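PDB 1O59: allantoicase from Saccharomyces cerevisiae, which hydrolyses allantoate to (S)-ureidoglycolate and urea, allowing purines to serve as secondary nitrogen sources when primary ones are limiting. Local coordinates for residues V35-S40 / I98-A103; M91-V96 / K178-P183; I112-F117 / P157-L162; N120-V125 / G185-F190. All coordinates share one frame; numbering follows the deposited sequence.

Contact 1 of 4, residues V35-S40 / I98-A103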
# COMPACT_ATOMS: atom_id res chain seq x y z
N VAL A 35 2.79 -2.08 -4.45
CA VAL A 35 2.11 -1.54 -3.28
C VAL A 35 3.11 -1.41 -2.12
O VAL A 35 4.19 -2.00 -2.18
CB VAL A 35 0.95 -2.45 -2.83
CG1 VAL A 35 -0.11 -2.58 -3.94
CG2 VAL A 35 1.48 -3.84 -2.41
N ASP A 36 2.74 -0.65 -1.10
CA ASP A 36 3.55 -0.53 0.14
C ASP A 36 3.40 -1.79 1.00
O ASP A 36 2.44 -1.94 1.81
CB ASP A 36 3.18 0.73 0.91
CG ASP A 36 3.90 0.86 2.23
OD1 ASP A 36 5.00 0.25 2.37
OD2 ASP A 36 3.44 1.56 3.18
N VAL A 37 4.35 -2.70 0.82
CA VAL A 37 4.26 -4.02 1.41
C VAL A 37 4.61 -4.03 2.90
O VAL A 37 4.43 -5.07 3.54
CB VAL A 37 5.14 -5.04 0.66
CG1 VAL A 37 4.67 -5.23 -0.79
CG2 VAL A 37 6.63 -4.62 0.72
N ILE A 38 5.13 -2.91 3.42
CA ILE A 38 5.44 -2.78 4.85
C ILE A 38 4.46 -1.90 5.62
O ILE A 38 4.60 -1.76 6.84
CB ILE A 38 6.87 -2.26 5.10
CG1 ILE A 38 7.04 -0.83 4.57
CG2 ILE A 38 7.86 -3.21 4.47
CD1 ILE A 38 8.43 -0.26 4.72
N GLY A 39 3.49 -1.30 4.92
CA GLY A 39 2.45 -0.51 5.58
C GLY A 39 1.69 -1.34 6.60
O GLY A 39 1.36 -2.48 6.32
N SER A 40 1.43 -0.75 7.77
CA SER A 40 0.63 -1.38 8.82
C SER A 40 -0.79 -1.74 8.39
O SER A 40 -1.41 -2.65 8.95
CB SER A 40 0.55 -0.48 10.03
OG SER A 40 -0.15 0.70 9.71
N ILE A 98 11.39 -4.96 9.67
CA ILE A 98 9.94 -4.95 9.41
C ILE A 98 9.52 -6.13 8.57
O ILE A 98 10.08 -6.37 7.48
CB ILE A 98 9.51 -3.66 8.69
CG1 ILE A 98 9.97 -2.41 9.44
CG2 ILE A 98 7.99 -3.60 8.60
CD1 ILE A 98 10.10 -1.19 8.57
N LYS A 99 8.54 -6.86 9.08
CA LYS A 99 7.95 -7.95 8.37
C LYS A 99 6.85 -7.39 7.48
O LYS A 99 6.04 -6.57 7.93
CB LYS A 99 7.40 -8.96 9.34
CG LYS A 99 7.01 -10.23 8.66
CD LYS A 99 6.70 -11.35 9.62
CE LYS A 99 6.20 -12.57 8.79
NZ LYS A 99 5.55 -13.64 9.64
N MSE A 100 6.82 -7.80 6.22
CA MSE A 100 5.75 -7.37 5.32
C MSE A 100 4.41 -7.95 5.76
O MSE A 100 4.34 -8.99 6.42
CB MSE A 100 5.97 -7.86 3.88
CG MSE A 100 7.25 -7.39 3.24
SE MSE A 100 7.52 -8.26 1.54
CE MSE A 100 9.17 -7.67 1.31
N GLY A 101 3.34 -7.28 5.32
CA GLY A 101 2.00 -7.77 5.59
C GLY A 101 1.59 -8.77 4.54
O GLY A 101 0.72 -9.57 4.76
N VAL A 102 2.20 -8.69 3.36
CA VAL A 102 2.04 -9.73 2.33
C VAL A 102 3.07 -10.84 2.56
O VAL A 102 4.04 -10.66 3.29
CB VAL A 102 2.22 -9.15 0.93
CG1 VAL A 102 1.15 -8.10 0.71
CG2 VAL A 102 3.63 -8.55 0.74
N ALA A 103 2.85 -11.98 1.93
CA ALA A 103 3.70 -13.16 2.11
C ALA A 103 5.14 -13.02 1.57
O ALA A 103 6.06 -13.64 2.11
CB ALA A 103 3.03 -14.34 1.45
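No aromatic ring takes part where Val37 meets Met100 and Gly101; the flat group that matters is the peptide unit between Val37 and Ile38, which presents its carbonyl oxygen to 98-103. Gly101 N donates to Val37 O at 3.0 Å, almost head-on, with a C=O...N angle of 166°. Beside this acceptor lies the start of the Met100 side chain, its CB 3.2 Å from Val37 O. Met100, a selenomethionine, then runs out extended alongside Val37, both side chains pointing the same way, and its SE reaches within 3.8 Å of Val37 CG2. The other methyl of Val37, CG1, touches Val102 CG2 at 3.8 Å, the two valines crossing at about a right angle. Ile38 makes a second such crossing, its CB 3.9 Å from Ile98 CG2. A type I turn from Asp36 to Gly39 puts Val37 and Ile38 at its corner. Asp36 OD1 takes a weak bond from Ile38 N and a hydrogen bond from Leu192 N, tying the turn to strand 186-196. The turn follows strand 35-36 of one sheet and meets the end of strand 94-99 of another, so two sheets are joined here. Chemically, a single straight hydrogen bond satisfies a carbonyl in an otherwise apolar, largely buried contact, which probably helps to fix the turn while aliphatic side chains supply most of the packing.

Contact 2 of 4, residues M91-V96 / K178-P183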
# COMPACT_ATOMS: atom_id res chain seq x y z
N MSE A 91 27.57 2.75 17.13
CA MSE A 91 27.52 1.89 15.98
C MSE A 91 27.47 2.74 14.70
O MSE A 91 27.29 3.97 14.76
CB MSE A 91 26.37 0.90 16.11
CG MSE A 91 26.48 0.04 17.37
SE MSE A 91 28.14 -1.02 17.46
CE MSE A 91 27.40 -2.63 16.44
N GLU A 92 27.69 2.09 13.56
CA GLU A 92 27.73 2.74 12.26
C GLU A 92 26.34 3.21 11.87
O GLU A 92 26.17 4.17 11.13
CB GLU A 92 28.27 1.76 11.22
CG GLU A 92 28.63 2.37 9.86
CD GLU A 92 28.66 1.40 8.62
OE1 GLU A 92 28.23 0.20 8.70
OE2 GLU A 92 29.13 1.89 7.53
N TYR A 93 25.33 2.51 12.34
CA TYR A 93 23.94 2.80 11.97
C TYR A 93 22.93 2.31 13.00
O TYR A 93 23.17 1.36 13.73
CB TYR A 93 23.60 2.20 10.58
CG TYR A 93 23.81 0.71 10.50
CD1 TYR A 93 22.83 -0.16 10.94
CD2 TYR A 93 24.99 0.18 10.04
CE1 TYR A 93 23.03 -1.53 10.91
CE2 TYR A 93 25.20 -1.19 10.00
CZ TYR A 93 24.22 -2.04 10.44
OH TYR A 93 24.40 -3.39 10.41
N ASP A 94 21.82 3.03 13.07
CA ASP A 94 20.60 2.54 13.69
C ASP A 94 19.81 1.77 12.64
O ASP A 94 19.98 1.99 11.44
CB ASP A 94 19.74 3.69 14.23
CG ASP A 94 20.13 4.10 15.64
OD1 ASP A 94 20.22 3.19 16.51
OD2 ASP A 94 20.36 5.31 15.93
N TRP A 95 18.93 0.88 13.11
CA TRP A 95 18.17 0.03 12.23
C TRP A 95 16.79 -0.38 12.77
O TRP A 95 16.52 -0.35 13.98
CB TRP A 95 18.95 -1.23 11.89
CG TRP A 95 19.42 -1.92 13.09
CD1 TRP A 95 20.62 -1.78 13.67
CD2 TRP A 95 18.70 -2.89 13.87
NE1 TRP A 95 20.69 -2.58 14.79
CE2 TRP A 95 19.52 -3.27 14.93
CE3 TRP A 95 17.43 -3.46 13.78
CZ2 TRP A 95 19.12 -4.19 15.88
CZ3 TRP A 95 17.04 -4.37 14.74
CH2 TRP A 95 17.88 -4.73 15.76
N VAL A 96 15.93 -0.78 11.84
CA VAL A 96 14.62 -1.33 12.17
C VAL A 96 14.34 -2.46 11.20
O VAL A 96 14.60 -2.34 9.98
CB VAL A 96 13.50 -0.24 12.15
CG1 VAL A 96 13.57 0.60 10.91
CG2 VAL A 96 12.14 -0.86 12.25
N LYS A 178 14.98 -4.42 6.19
CA LYS A 178 15.83 -3.72 7.16
C LYS A 178 16.13 -2.32 6.66
O LYS A 178 16.71 -2.12 5.58
CB LYS A 178 17.17 -4.46 7.41
CG LYS A 178 17.81 -4.12 8.76
CD LYS A 178 19.32 -4.30 8.81
CE LYS A 178 19.74 -5.71 8.53
NZ LYS A 178 21.19 -5.92 8.72
N LEU A 179 15.75 -1.35 7.47
CA LEU A 179 16.08 0.04 7.21
C LEU A 179 17.27 0.41 8.07
O LEU A 179 17.27 0.17 9.26
CB LEU A 179 14.87 0.90 7.54
CG LEU A 179 15.05 2.42 7.61
CD1 LEU A 179 15.33 3.00 6.25
CD2 LEU A 179 13.76 2.99 8.22
N LYS A 180 18.29 0.96 7.44
CA LYS A 180 19.48 1.42 8.14
C LYS A 180 19.56 2.94 8.02
O LYS A 180 19.44 3.48 6.93
CB LYS A 180 20.74 0.80 7.53
CG LYS A 180 20.85 -0.72 7.54
CD LYS A 180 22.32 -1.11 7.25
CE LYS A 180 22.61 -2.61 7.49
NZ LYS A 180 23.98 -3.04 6.98
N MSE A 181 19.77 3.62 9.14
CA MSE A 181 19.99 5.07 9.22
C MSE A 181 21.39 5.33 9.79
O MSE A 181 21.72 4.87 10.91
CB MSE A 181 18.92 5.67 10.15
CG MSE A 181 19.19 7.07 10.70
SE MSE A 181 17.56 7.88 11.46
CE MSE A 181 17.27 6.72 12.80
N TYR A 182 22.20 6.07 9.04
CA TYR A 182 23.58 6.31 9.40
C TYR A 182 23.82 7.74 9.89
O TYR A 182 23.73 8.67 9.07
CB TYR A 182 24.49 6.09 8.18
CG TYR A 182 24.39 4.75 7.48
CD1 TYR A 182 23.37 4.48 6.57
CD2 TYR A 182 25.38 3.78 7.66
CE1 TYR A 182 23.30 3.28 5.88
CE2 TYR A 182 25.33 2.56 6.99
CZ TYR A 182 24.30 2.32 6.10
OH TYR A 182 24.25 1.11 5.43
N PRO A 183 24.15 7.95 11.17
CA PRO A 183 24.33 6.92 12.20
C PRO A 183 23.17 6.86 13.18
O PRO A 183 23.04 5.89 13.93
CB PRO A 183 25.58 7.39 12.92
CG PRO A 183 25.45 8.86 12.87
CD PRO A 183 24.86 9.19 11.53
O HOH W 1 24.08 -5.65 7.99
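Lys180 lays its aliphatic chain over one face of the Tyr93 ring, with CD 3.7 Å from the ring centroid and only 7° off the normal. Further along, Lys180 CE comes to 3.4 Å from Tyr93 CZ. The ammonium continues to a salt bridge with Glu128 and to a water 2.8 Å from Lys180 NZ, which also gives a weak bond to Tyr93 OH; that hydroxyl is bonded to Glu141 as well. Tyr93 turns its edge toward the face of Tyr182 in an offset edge-to-face pair, centroids 5.6 Å apart and planes at 63°, while Tyr93 CB rests over the Tyr182 face. Replacing Tyr93 by a serine would probably strip the cover from the Lys180 chain and leave Tyr182 without its edge-on partner. The backbones themselves pair antiparallel: Asp94 N donates to Met181 O at 2.8 Å, and Leu179 N to Val96 O at 2.9 Å. On the sheet face bearing Asp94 and Met181, Val96 CG1 packs 3.6 Å from Leu179 CD2. The two strands are inner neighbours in a five-stranded antiparallel sheet, with 45-49 beyond 94-99 and 124-130 beyond 176-182, and Trp83 of strand 83-84 packs against Val96, Leu179 and Met181.

Contact 3 of 4, residues I112-F117 / P157-L162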
# COMPACT_ATOMS: atom_id res chain seq x y z
N ILE A 112 11.09 7.64 1.69
CA ILE A 112 11.57 8.07 2.99
C ILE A 112 11.14 9.52 3.20
O ILE A 112 11.53 10.43 2.44
CB ILE A 112 13.11 7.91 3.08
CG1 ILE A 112 13.50 6.41 3.17
CG2 ILE A 112 13.70 8.71 4.25
CD1 ILE A 112 13.20 5.77 4.53
N ASP A 113 10.31 9.72 4.23
CA ASP A 113 9.85 11.05 4.65
C ASP A 113 10.50 11.47 5.99
O ASP A 113 10.23 10.88 7.05
CB ASP A 113 8.32 11.04 4.76
CG ASP A 113 7.69 12.46 4.86
OD1 ASP A 113 8.43 13.51 4.92
OD2 ASP A 113 6.44 12.61 4.90
N THR A 114 11.34 12.49 5.94
CA THR A 114 11.95 13.06 7.15
C THR A 114 11.14 14.22 7.72
O THR A 114 11.68 15.04 8.44
CB THR A 114 13.40 13.54 6.85
OG1 THR A 114 13.42 14.43 5.73
CG2 THR A 114 14.29 12.40 6.40
N ALA A 115 9.85 14.30 7.40
CA ALA A 115 8.97 15.40 7.85
C ALA A 115 9.16 15.85 9.29
O ALA A 115 9.10 15.03 10.23
CB ALA A 115 7.50 15.02 7.65
N PHE A 116 9.38 17.15 9.45
CA PHE A 116 9.56 17.82 10.75
C PHE A 116 10.88 17.52 11.46
O PHE A 116 11.12 18.05 12.56
CB PHE A 116 8.37 17.57 11.70
CG PHE A 116 7.03 17.88 11.09
CD1 PHE A 116 6.69 19.17 10.77
CD2 PHE A 116 6.13 16.86 10.81
CE1 PHE A 116 5.47 19.44 10.18
CE2 PHE A 116 4.91 17.12 10.22
CZ PHE A 116 4.57 18.40 9.92
N PHE A 117 11.72 16.66 10.88
CA PHE A 117 13.10 16.52 11.36
C PHE A 117 13.91 17.48 10.51
O PHE A 117 14.26 17.17 9.38
CB PHE A 117 13.57 15.08 11.27
CG PHE A 117 12.76 14.14 12.09
CD1 PHE A 117 12.87 14.13 13.48
CD2 PHE A 117 11.85 13.28 11.49
CE1 PHE A 117 12.13 13.27 14.26
CE2 PHE A 117 11.08 12.40 12.27
CZ PHE A 117 11.24 12.40 13.67
N PRO A 157 16.40 17.51 5.13
CA PRO A 157 15.54 17.82 6.26
C PRO A 157 14.08 17.88 5.87
O PRO A 157 13.74 18.43 4.84
CB PRO A 157 16.05 19.18 6.74
CG PRO A 157 16.67 19.80 5.56
CD PRO A 157 17.17 18.69 4.70
N SER A 158 13.22 17.31 6.72
CA SER A 158 11.79 17.53 6.64
C SER A 158 11.23 17.47 5.23
O SER A 158 10.60 18.38 4.78
CB SER A 158 11.43 18.89 7.28
OG SER A 158 10.02 19.01 7.39
N GLN A 159 11.44 16.36 4.54
CA GLN A 159 10.92 16.20 3.21
C GLN A 159 10.76 14.76 2.79
O GLN A 159 11.34 13.85 3.36
CB GLN A 159 11.85 16.89 2.23
CG GLN A 159 13.19 16.20 2.07
CD GLN A 159 14.18 17.07 1.36
OE1 GLN A 159 14.82 17.93 1.99
NE2 GLN A 159 14.33 16.86 0.05
N ARG A 160 9.99 14.60 1.72
CA ARG A 160 9.70 13.29 1.13
C ARG A 160 10.75 12.97 0.07
O ARG A 160 11.16 13.85 -0.68
CB ARG A 160 8.31 13.30 0.50
CG ARG A 160 7.24 13.70 1.51
CD ARG A 160 5.84 13.68 0.99
NE ARG A 160 5.51 12.37 0.46
CZ ARG A 160 4.74 12.18 -0.60
NH1 ARG A 160 4.20 13.19 -1.25
NH2 ARG A 160 4.50 10.95 -1.00
N HIS A 161 11.20 11.73 0.05
CA HIS A 161 12.11 11.28 -0.98
C HIS A 161 11.47 10.06 -1.59
O HIS A 161 11.18 9.08 -0.89
CB HIS A 161 13.49 10.91 -0.42
CG HIS A 161 14.07 11.92 0.52
ND1 HIS A 161 13.63 12.06 1.83
CD2 HIS A 161 15.08 12.80 0.37
CE1 HIS A 161 14.34 13.00 2.42
NE2 HIS A 161 15.23 13.46 1.56
N LEU A 162 11.30 10.12 -2.91
CA LEU A 162 10.63 9.11 -3.70
C LEU A 162 11.68 8.49 -4.60
O LEU A 162 12.25 9.16 -5.49
CB LEU A 162 9.53 9.77 -4.53
CG LEU A 162 8.54 10.65 -3.75
CD1 LEU A 162 7.56 11.28 -4.71
CD2 LEU A 162 7.79 9.84 -2.69
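His161 carries its ring anti to the carbonyl carbon (chi1 -47°), close beside its own backbone N, and this lets ring and backbone grip one atom, Ile112 O. His161 ND1 donates to Ile112 O at 2.7 Å, with the oxygen in the ring plane, while His161 N reaches it from the opposite face of the carbonyl plane. On the far side of the ring NE2 accepts from Gly156 N, so bonds at both ring nitrogens fix its rotation. A second torsion does similar work: Ser158 OG is swung anti to its backbone N (chi1 -171°) and accepts from Phe116 N at 2.8 Å. Between these points Thr114 bonds twice to Gln159, its N donating to Gln159 O at 2.9 Å and its OG1 accepting from Gln159 N at 3.0 Å; OG1 is also bonded to Gly156 O. Asp113 OD1 accepts from Ala115 N at 3.0 Å, from above the carboxylate plane, forming an Asx turn, and the carboxylate lies against the aliphatic part of Arg160, CG to CG 3.6 Å. The guanidinium goes instead to Glu111 and Glu21. With a leucine in place of Asp113, Ala115 N is likely to lose its acceptor and the start of the turn its brace. A type II turn from Thr114 to Phe117 overlaps it, closed by Phe117 N to Thr114 O. This is the end of an antiparallel strand pair, 105-113 with 160-164, passing into loops at the rim of a beta sandwich, consistent with the galactose-binding-like clan of the allantoicase repeat.

Contact 4 of 4, residues N120-V125 / G185-F190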
# COMPACT_ATOMS: atom_id res chain seq x y z
N ASN A 120 17.98 17.19 12.39
CA ASN A 120 18.21 15.92 13.06
C ASN A 120 17.63 14.76 12.23
O ASN A 120 17.49 13.64 12.73
CB ASN A 120 17.64 15.95 14.48
CG ASN A 120 16.13 16.19 14.52
OD1 ASN A 120 15.58 16.84 13.63
ND2 ASN A 120 15.46 15.66 15.55
N HIS A 121 17.29 15.04 10.96
CA HIS A 121 16.85 14.02 10.03
C HIS A 121 17.95 13.00 9.81
O HIS A 121 19.12 13.31 9.98
CB HIS A 121 16.50 14.65 8.69
CG HIS A 121 17.63 15.42 8.08
ND1 HIS A 121 18.47 14.86 7.14
CD2 HIS A 121 18.09 16.67 8.31
CE1 HIS A 121 19.39 15.75 6.80
NE2 HIS A 121 19.19 16.85 7.50
N ALA A 122 17.57 11.76 9.49
CA ALA A 122 18.51 10.74 8.98
C ALA A 122 19.40 11.34 7.87
O ALA A 122 18.85 11.81 6.87
CB ALA A 122 17.73 9.59 8.40
N PRO A 123 20.73 11.34 8.04
CA PRO A 123 21.63 11.84 7.00
C PRO A 123 21.74 10.93 5.80
O PRO A 123 21.92 11.41 4.69
CB PRO A 123 22.99 11.91 7.71
CG PRO A 123 22.72 11.70 9.13
CD PRO A 123 21.47 10.91 9.24
N PHE A 124 21.71 9.63 6.05
CA PHE A 124 21.85 8.64 5.01
C PHE A 124 21.04 7.43 5.42
O PHE A 124 20.95 7.08 6.59
CB PHE A 124 23.29 8.19 4.80
CG PHE A 124 24.23 9.27 4.32
CD1 PHE A 124 24.96 10.02 5.23
CD2 PHE A 124 24.42 9.49 2.97
CE1 PHE A 124 25.86 11.00 4.80
CE2 PHE A 124 25.29 10.47 2.53
CZ PHE A 124 26.02 11.22 3.44
N VAL A 125 20.48 6.77 4.41
CA VAL A 125 19.67 5.59 4.59
C VAL A 125 20.17 4.55 3.60
O VAL A 125 20.63 4.88 2.49
CB VAL A 125 18.18 5.96 4.34
CG1 VAL A 125 17.38 4.78 3.93
CG2 VAL A 125 17.53 6.60 5.61
N GLY A 185 19.23 9.54 14.10
CA GLY A 185 18.40 10.70 13.76
C GLY A 185 16.91 10.40 13.74
O GLY A 185 16.42 9.54 14.45
N GLY A 186 16.19 11.10 12.87
CA GLY A 186 14.75 10.91 12.78
C GLY A 186 14.28 10.65 11.37
O GLY A 186 14.83 11.18 10.38
N ILE A 187 13.26 9.81 11.29
CA ILE A 187 12.52 9.58 10.07
C ILE A 187 11.03 9.48 10.42
O ILE A 187 10.63 8.70 11.29
CB ILE A 187 12.98 8.27 9.37
CG1 ILE A 187 14.46 8.37 8.92
CG2 ILE A 187 12.07 7.96 8.16
CD1 ILE A 187 15.05 7.02 8.48
N ALA A 188 10.21 10.23 9.69
CA ALA A 188 8.76 10.25 9.89
C ALA A 188 8.10 8.99 9.32
O ALA A 188 7.44 8.24 10.06
CB ALA A 188 8.17 11.53 9.28
N ARG A 189 8.31 8.74 8.02
CA ARG A 189 7.66 7.62 7.34
C ARG A 189 8.58 6.84 6.46
O ARG A 189 9.49 7.41 5.82
CB ARG A 189 6.48 8.07 6.47
CG ARG A 189 5.26 8.57 7.26
CD ARG A 189 4.61 7.53 8.14
NE ARG A 189 3.42 8.09 8.82
CZ ARG A 189 3.44 8.80 9.94
NH1 ARG A 189 4.56 9.02 10.61
NH2 ARG A 189 2.30 9.25 10.43
N PHE A 190 8.30 5.54 6.37
CA PHE A 190 9.02 4.65 5.42
C PHE A 190 8.05 3.76 4.65
O PHE A 190 7.40 2.90 5.24
CB PHE A 190 10.05 3.82 6.17
CG PHE A 190 10.79 2.79 5.32
CD1 PHE A 190 11.19 3.08 3.99
CD2 PHE A 190 11.13 1.55 5.87
CE1 PHE A 190 11.88 2.13 3.23
CE2 PHE A 190 11.85 0.62 5.12
CZ PHE A 190 12.22 0.91 3.79
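Ile187 reaches across to Ala122 with its longer branch. From CB, chi1 of -64° sets CG1 beside the backbone N, and there CG1 sits 3.5 Å from Ala122 CB. One atom on, CD1 keeps to the same methyl and also meets Val125 CG2 at 3.8 Å, the two side chains reaching tip to tip. Leu60 packs on Ile187 as well. Just before it, the backbones touch in a single bridge between His121 and Gly186: Ala122 N donates to Gly186 O at 2.9 Å, and Gly186 N makes a weak, bent bond to Asn120 O, also 2.9 Å. A beta carbon on Gly185 would collide with Asn120 O and, at its backbone angles, jam against the preceding carbonyl, consistent with a glycine at this close approach. Strand 186-196 is broken next by a classic beta bulge, with Ala188 and Arg189 both facing Asp113 of strand 105-113. His121 turns its imidazole back on its own segment, ND1 donating to Ala122 O at 3.1 Å from above the carbonyl plane. In the bulge, Arg189 NH1 gives a bond of 3.0 Å to Ala188 O, which lies in the guanidinium plane, and the same nitrogen forms a salt bridge with Asp81.

Contacts 3 and 4 lie nearest each other, centres about 7 Å apart, and are stitched across the bulge by Asp113 O to Ala188 N, 2.7 Å, and Asp113 N to Arg189 O, 2.9 Å, both probable hydrogen bonds. Contact 2, about 10 Å from contact 4 between centres, joins it through Tyr182 N and Phe124 O, 2.9 Å apart, as neighbouring strands of one sheet. Between the sheets the join is apolar: Leu179 CD1 of contact 2 meets Ile112 CD1 of contact 3 at 3.9 Å. Contact 1 stands about 20 Å from the other three, centre to centre, yet Ile98 CD1 touches Phe190 CD2 of contact 4 at 4.0 Å, linking it to the same interior.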